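Local coordinates for periplasmic beta-glucosidase (Pseudomonas aeruginosa, PDB 6R5T), which probably hydrolyses terminal, non-reducing beta-D-glucosyl residues to release beta-D-glucose, as a periplasmic member of glycoside hydrolase family 3, at residues 619-624 with 653-658; 639-644 with 716-721. The protein carries 1 engineered substitution. All blocks are in the same frame, centred on the assembly; numbering follows the deposited sequence.

Contact 1. Residues 619-624 with 653-658; sequences FSLSPL and TVVQLY
The CA atoms of F619 and T653 lie 7.9 Å apart and those of L621 and V655 8.8 Å apart, spacings too wide for backbone pairing and consistent with facing sheets. This is the sandwich of the fibronectin type III-like domain: strand 619-626 belongs to one sheet, strand 651-660 to the other, and no hydrogen bond joins the two segments. The alternate residues F619 and L621 point their CB atoms toward the opposing sheet.

T653 CG2 sits over one face of the F619 ring, 3.6 Å from its centroid and only 9° off the ring normal, a CH-pi contact. T653 CB lies over the face as well, nearest F619 CE2 at 3.7 Å. The methyl reaches the ring because T653 OG1 is anti to the backbone N (chi1 -173°), which puts CG2 between N and the carbonyl carbon. Two residues on, L621 and V655 lie alongside one another, running in opposite senses, with L621 CD2 4.2 Å from V655 CG2; I689, F691 and V718 also pack against V655.

On the other face of strand 651-660, Q656 NE2 donates to V654 O (3.1 Å), from above the carbonyl plane, and also to G611 O. The same amide is held at its oxygen: Y658 OH donates to Q656 OE1 over 2.6 Å, in the carbonyl plane and on a lone pair.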
loop_
_atom_site.group_PDB
_atom_site.type_symbol
_atom_site.label_atom_id
_atom_site.label_comp_id
_atom_site.label_asym_id
_atom_site.label_seq_id
_atom_site.Cartn_x
_atom_site.Cartn_y
_atom_site.Cartn_z
ATOM N N PHE A 619 -36.756 1.415 2.495
ATOM C CA PHE A 619 -36.765 2.655 3.279
ATOM C C PHE A 619 -36.697 3.855 2.340
ATOM O O PHE A 619 -36.174 3.775 1.185
ATOM C CB PHE A 619 -35.610 2.667 4.279
ATOM C CG PHE A 619 -35.671 1.571 5.317
ATOM C CD1 PHE A 619 -36.377 1.744 6.503
ATOM C CD2 PHE A 619 -35.006 0.370 5.112
ATOM C CE1 PHE A 619 -36.412 0.730 7.459
ATOM C CE2 PHE A 619 -35.032 -0.626 6.066
ATOM C CZ PHE A 619 -35.775 -0.454 7.230
ATOM N N SER A 620 -37.278 4.940 2.813
ATOM C CA SER A 620 -37.311 6.245 2.105
ATOM C C SER A 620 -36.787 7.320 3.040
ATOM O O SER A 620 -37.006 7.243 4.260
ATOM C CB SER A 620 -38.687 6.590 1.617
ATOM O OG SER A 620 -39.211 5.554 0.780
ATOM N N LEU A 621 -36.015 8.262 2.512
ATOM C CA LEU A 621 -35.576 9.467 3.260
ATOM C C LEU A 621 -36.203 10.679 2.586
ATOM O O LEU A 621 -36.229 10.749 1.346
ATOM C CB LEU A 621 -34.053 9.629 3.279
ATOM C CG LEU A 621 -33.274 8.652 4.150
ATOM C CD1 LEU A 621 -31.795 8.675 3.868
ATOM C CD2 LEU A 621 -33.499 8.983 5.599
ATOM N N SER A 622 -36.737 11.584 3.392
ATOM C CA SER A 622 -37.224 12.886 2.915
ATOM C C SER A 622 -36.003 13.730 2.582
ATOM O O SER A 622 -34.866 13.373 2.903
ATOM C CB SER A 622 -38.088 13.530 3.958
ATOM O OG SER A 622 -37.330 13.960 5.085
ATOM N N PRO A 623 -36.201 14.906 1.953
ATOM C CA PRO A 623 -35.071 15.756 1.603
ATOM C C PRO A 623 -34.350 16.216 2.860
ATOM O O PRO A 623 -34.978 16.504 3.884
ATOM C CB PRO A 623 -35.740 16.945 0.895
ATOM C CG PRO A 623 -37.042 16.393 0.417
ATOM C CD PRO A 623 -37.499 15.462 1.508
ATOM N N LEU A 624 -33.027 16.304 2.756
ATOM C CA LEU A 624 -32.219 16.805 3.862
ATOM C C LEU A 624 -32.450 18.310 4.027
ATOM O O LEU A 624 -32.432 19.024 3.014
ATOM C CB LEU A 624 -30.755 16.546 3.519
ATOM C CG LEU A 624 -29.749 17.124 4.500
ATOM C CD1 LEU A 624 -29.879 16.557 5.890
ATOM C CD2 LEU A 624 -28.348 16.929 3.961
ATOM N N THR A 653 -32.688 0.138 9.741
ATOM C CA THR A 653 -31.605 0.600 8.855
ATOM C C THR A 653 -30.804 1.645 9.617
ATOM O O THR A 653 -31.079 1.930 10.806
ATOM C CB THR A 653 -32.142 1.120 7.522
ATOM O OG1 THR A 653 -31.022 1.383 6.663
ATOM C CG2 THR A 653 -32.921 2.402 7.659
ATOM N N VAL A 654 -29.739 2.104 8.991
ATOM C CA VAL A 654 -28.814 3.053 9.649
ATOM C C VAL A 654 -28.738 4.294 8.761
ATOM O O VAL A 654 -28.233 4.191 7.594
ATOM C CB VAL A 654 -27.424 2.459 9.857
ATOM C CG1 VAL A 654 -26.534 3.460 10.598
ATOM C CG2 VAL A 654 -27.504 1.103 10.583
ATOM N N VAL A 655 -29.179 5.425 9.281
ATOM C CA VAL A 655 -29.066 6.720 8.586
ATOM C C VAL A 655 -27.698 7.293 8.892
ATOM O O VAL A 655 -27.326 7.383 10.091
ATOM C CB VAL A 655 -30.174 7.686 8.991
ATOM C CG1 VAL A 655 -30.050 8.974 8.204
ATOM C CG2 VAL A 655 -31.538 7.058 8.752
ATOM N N GLN A 656 -26.936 7.576 7.847
ATOM C CA GLN A 656 -25.530 7.997 7.995
ATOM C C GLN A 656 -25.383 9.460 7.576
ATOM O O GLN A 656 -25.953 9.833 6.556
ATOM C CB GLN A 656 -24.644 7.103 7.122
ATOM C CG GLN A 656 -24.782 5.649 7.549
ATOM C CD GLN A 656 -24.575 4.664 6.423
ATOM O OE1 GLN A 656 -23.620 4.799 5.637
ATOM N NE2 GLN A 656 -25.400 3.616 6.388
ATOM N N LEU A 657 -24.606 10.210 8.338
ATOM C CA LEU A 657 -24.291 11.598 8.044
ATOM C C LEU A 657 -22.806 11.700 7.758
ATOM O O LEU A 657 -21.987 11.322 8.624
ATOM C CB LEU A 657 -24.722 12.511 9.187
ATOM C CG LEU A 657 -24.556 13.990 8.832
ATOM C CD1 LEU A 657 -25.625 14.827 9.481
ATOM C CD2 LEU A 657 -23.174 14.492 9.218
ATOM N N TYR A 658 -22.479 12.314 6.632
ATOM C CA TYR A 658 -21.083 12.541 6.226
ATOM C C TYR A 658 -20.884 14.035 6.038
ATOM O O TYR A 658 -21.814 14.748 5.628
ATOM C CB TYR A 658 -20.728 11.791 4.935
ATOM C CG TYR A 658 -20.948 10.304 5.044
ATOM C CD1 TYR A 658 -22.168 9.733 4.765
ATOM C CD2 TYR A 658 -19.908 9.461 5.409
ATOM C CE1 TYR A 658 -22.362 8.351 4.858
ATOM C CE2 TYR A 658 -20.089 8.095 5.515
ATOM C CZ TYR A 658 -21.304 7.530 5.207
ATOM O OH TYR A 658 -21.400 6.166 5.394
#

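Contact 2. Residues 639-644 with 716-721; sequences ARVTLS and VFVGLD
V718, the residue most covered in this contact, lays its CG1 4.1 Å from CG1 of V641; the two side chains, pointing in opposing directions from opposite sheets, overlap side by side. V718 CG1 is anti to the backbone N (chi1 176°), whereas V641 CG1 sits between its own N and carbonyl carbon (chi1 70°); these settings bring the two methyls together. From strand 712-719, V718 also touches L624 in the facing sheet of the fibronectin type III-like sandwich.

A639 meets V716 at one end of the interface, CB to CG1 at 4.3 Å. At the other end L643 extends CD1 to within 4.2 Å of L720 CD2; the CB of L720 does not aim at the facing strand, but its branch end does approach it. The matched pairs advance two residues at a time, and the lines from CA 639 to 643 and from CA 716 to 720 run 17° apart, so the touching parts point in nearly the same direction.

Every cross-segment contact is aliphatic, and all the touching residues but L720 are buried. With neither charge nor hydrogen bond between the segments, the sheets are joined here by the shape and apolar character of their inward side chains.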
loop_
_atom_site.group_PDB
_atom_site.type_symbol
_atom_site.label_atom_id
_atom_site.label_comp_id
_atom_site.label_asym_id
_atom_site.label_seq_id
_atom_site.Cartn_x
_atom_site.Cartn_y
_atom_site.Cartn_z
ATOM N N ALA A 639 -29.184 19.031 11.238
ATOM C CA ALA A 639 -29.482 18.420 9.933
ATOM C C ALA A 639 -30.645 17.479 10.176
ATOM O O ALA A 639 -30.512 16.559 11.033
ATOM C CB ALA A 639 -28.266 17.713 9.422
ATOM N N ARG A 640 -31.759 17.740 9.500
ATOM C CA ARG A 640 -32.968 16.940 9.719
ATOM C C ARG A 640 -33.363 16.176 8.476
ATOM O O ARG A 640 -33.370 16.718 7.347
ATOM C CB ARG A 640 -34.140 17.822 10.146
ATOM C CG ARG A 640 -33.990 18.368 11.551
ATOM C CD ARG A 640 -35.240 19.121 12.001
ATOM N NE ARG A 640 -34.933 19.762 13.276
ATOM C CZ ARG A 640 -35.664 19.673 14.382
ATOM N NH1 ARG A 640 -36.821 19.029 14.387
ATOM N NH2 ARG A 640 -35.251 20.280 15.483
ATOM N N VAL A 641 -33.780 14.939 8.714
ATOM C CA VAL A 641 -34.336 14.098 7.652
ATOM C C VAL A 641 -35.382 13.185 8.292
ATOM O O VAL A 641 -35.204 12.816 9.464
ATOM C CB VAL A 641 -33.199 13.340 6.962
ATOM C CG1 VAL A 641 -32.593 12.263 7.867
ATOM C CG2 VAL A 641 -33.614 12.834 5.630
ATOM N N THR A 642 -36.412 12.851 7.540
ATOM C CA THR A 642 -37.410 11.860 7.994
ATOM C C THR A 642 -37.116 10.542 7.298
ATOM O O THR A 642 -37.124 10.503 6.047
ATOM C CB THR A 642 -38.850 12.336 7.784
ATOM O OG1 THR A 642 -38.922 13.533 8.564
ATOM C CG2 THR A 642 -39.879 11.344 8.287
ATOM N N LEU A 643 -36.990 9.489 8.096
ATOM C CA LEU A 643 -36.863 8.105 7.596
ATOM C C LEU A 643 -38.225 7.429 7.643
ATOM O O LEU A 643 -38.866 7.495 8.717
ATOM C CB LEU A 643 -35.866 7.364 8.469
ATOM C CG LEU A 643 -35.696 5.883 8.157
ATOM C CD1 LEU A 643 -34.972 5.659 6.840
ATOM C CD2 LEU A 643 -34.984 5.170 9.299
ATOM N N SER A 644 -38.595 6.731 6.585
ATOM C CA SER A 644 -39.863 5.955 6.518
ATOM C C SER A 644 -39.591 4.516 6.092
ATOM O O SER A 644 -38.711 4.280 5.242
ATOM C CB SER A 644 -40.837 6.603 5.551
ATOM O OG SER A 644 -40.991 7.966 5.858
ATOM N N VAL A 716 -22.954 18.659 3.785
ATOM C CA VAL A 716 -23.567 17.671 4.687
ATOM C C VAL A 716 -24.276 16.664 3.810
ATOM O O VAL A 716 -25.136 17.056 3.018
ATOM C CB VAL A 716 -24.547 18.332 5.680
ATOM C CG1 VAL A 716 -25.136 17.270 6.574
ATOM C CG2 VAL A 716 -23.865 19.416 6.499
ATOM N N PHE A 717 -23.894 15.391 3.903
ATOM C CA PHE A 717 -24.490 14.295 3.105
ATOM C C PHE A 717 -25.233 13.360 4.039
ATOM O O PHE A 717 -24.733 13.063 5.139
ATOM C CB PHE A 717 -23.460 13.428 2.408
ATOM C CG PHE A 717 -22.537 14.149 1.494
ATOM C CD1 PHE A 717 -21.462 14.830 2.006
ATOM C CD2 PHE A 717 -22.724 14.079 0.124
ATOM C CE1 PHE A 717 -20.588 15.431 1.132
ATOM C CE2 PHE A 717 -21.858 14.724 -0.741
ATOM C CZ PHE A 717 -20.814 15.436 -0.215
ATOM N N VAL A 718 -26.446 12.985 3.664
ATOM C CA VAL A 718 -27.188 11.945 4.398
ATOM C C VAL A 718 -27.629 10.867 3.438
ATOM O O VAL A 718 -27.962 11.172 2.283
ATOM C CB VAL A 718 -28.361 12.564 5.195
ATOM C CG1 VAL A 718 -29.160 11.479 5.843
ATOM C CG2 VAL A 718 -27.812 13.521 6.252
ATOM N N GLY A 719 -27.578 9.638 3.898
ATOM C CA GLY A 719 -28.120 8.507 3.138
ATOM C C GLY A 719 -27.984 7.216 3.925
ATOM O O GLY A 719 -27.558 7.215 5.089
ATOM N N LEU A 720 -28.419 6.137 3.288
ATOM C CA LEU A 720 -28.386 4.788 3.917
ATOM C C LEU A 720 -27.131 3.989 3.551
ATOM O O LEU A 720 -26.996 2.847 4.014
ATOM C CB LEU A 720 -29.665 4.055 3.504
ATOM C CG LEU A 720 -30.949 4.775 3.861
ATOM C CD1 LEU A 720 -32.141 3.906 3.501
ATOM C CD2 LEU A 720 -31.031 5.149 5.343
ATOM N N ASP A 721 -26.209 4.590 2.802
ATOM C CA ASP A 721 -24.822 4.103 2.686
ATOM C C ASP A 721 -23.975 5.273 2.182
ATOM O O ASP A 721 -24.498 6.317 1.814
ATOM C CB ASP A 721 -24.703 2.801 1.877
ATOM C CG ASP A 721 -25.098 2.883 0.443
ATOM O OD1 ASP A 721 -24.611 3.788 -0.225
ATOM O OD2 ASP A 721 -25.897 2.046 0.002
#

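Contacts 1 and 2 join the same two layers of one sandwich, with centres 3 Å apart. Strands 619-626 and 636-645 are antiparallel neighbours in one sheet, and strands 651-660 and 712-719 in the other, so each contact takes one strand from each layer. Within each sheet the contacts are joined too, by a probable backbone hydrogen bond of F717 N to Y658 O and by a hydrogen bond between S622 OG and T642 N. Contact 2 is the buried, purely aliphatic one. Contact 1 is partly buried, since F619 and L621 lie on an outermost strand of their sheet and keep some exposure, and it adds an aromatic face to the apolar packing. L643 on T653 and L720 on F619 tie the two together.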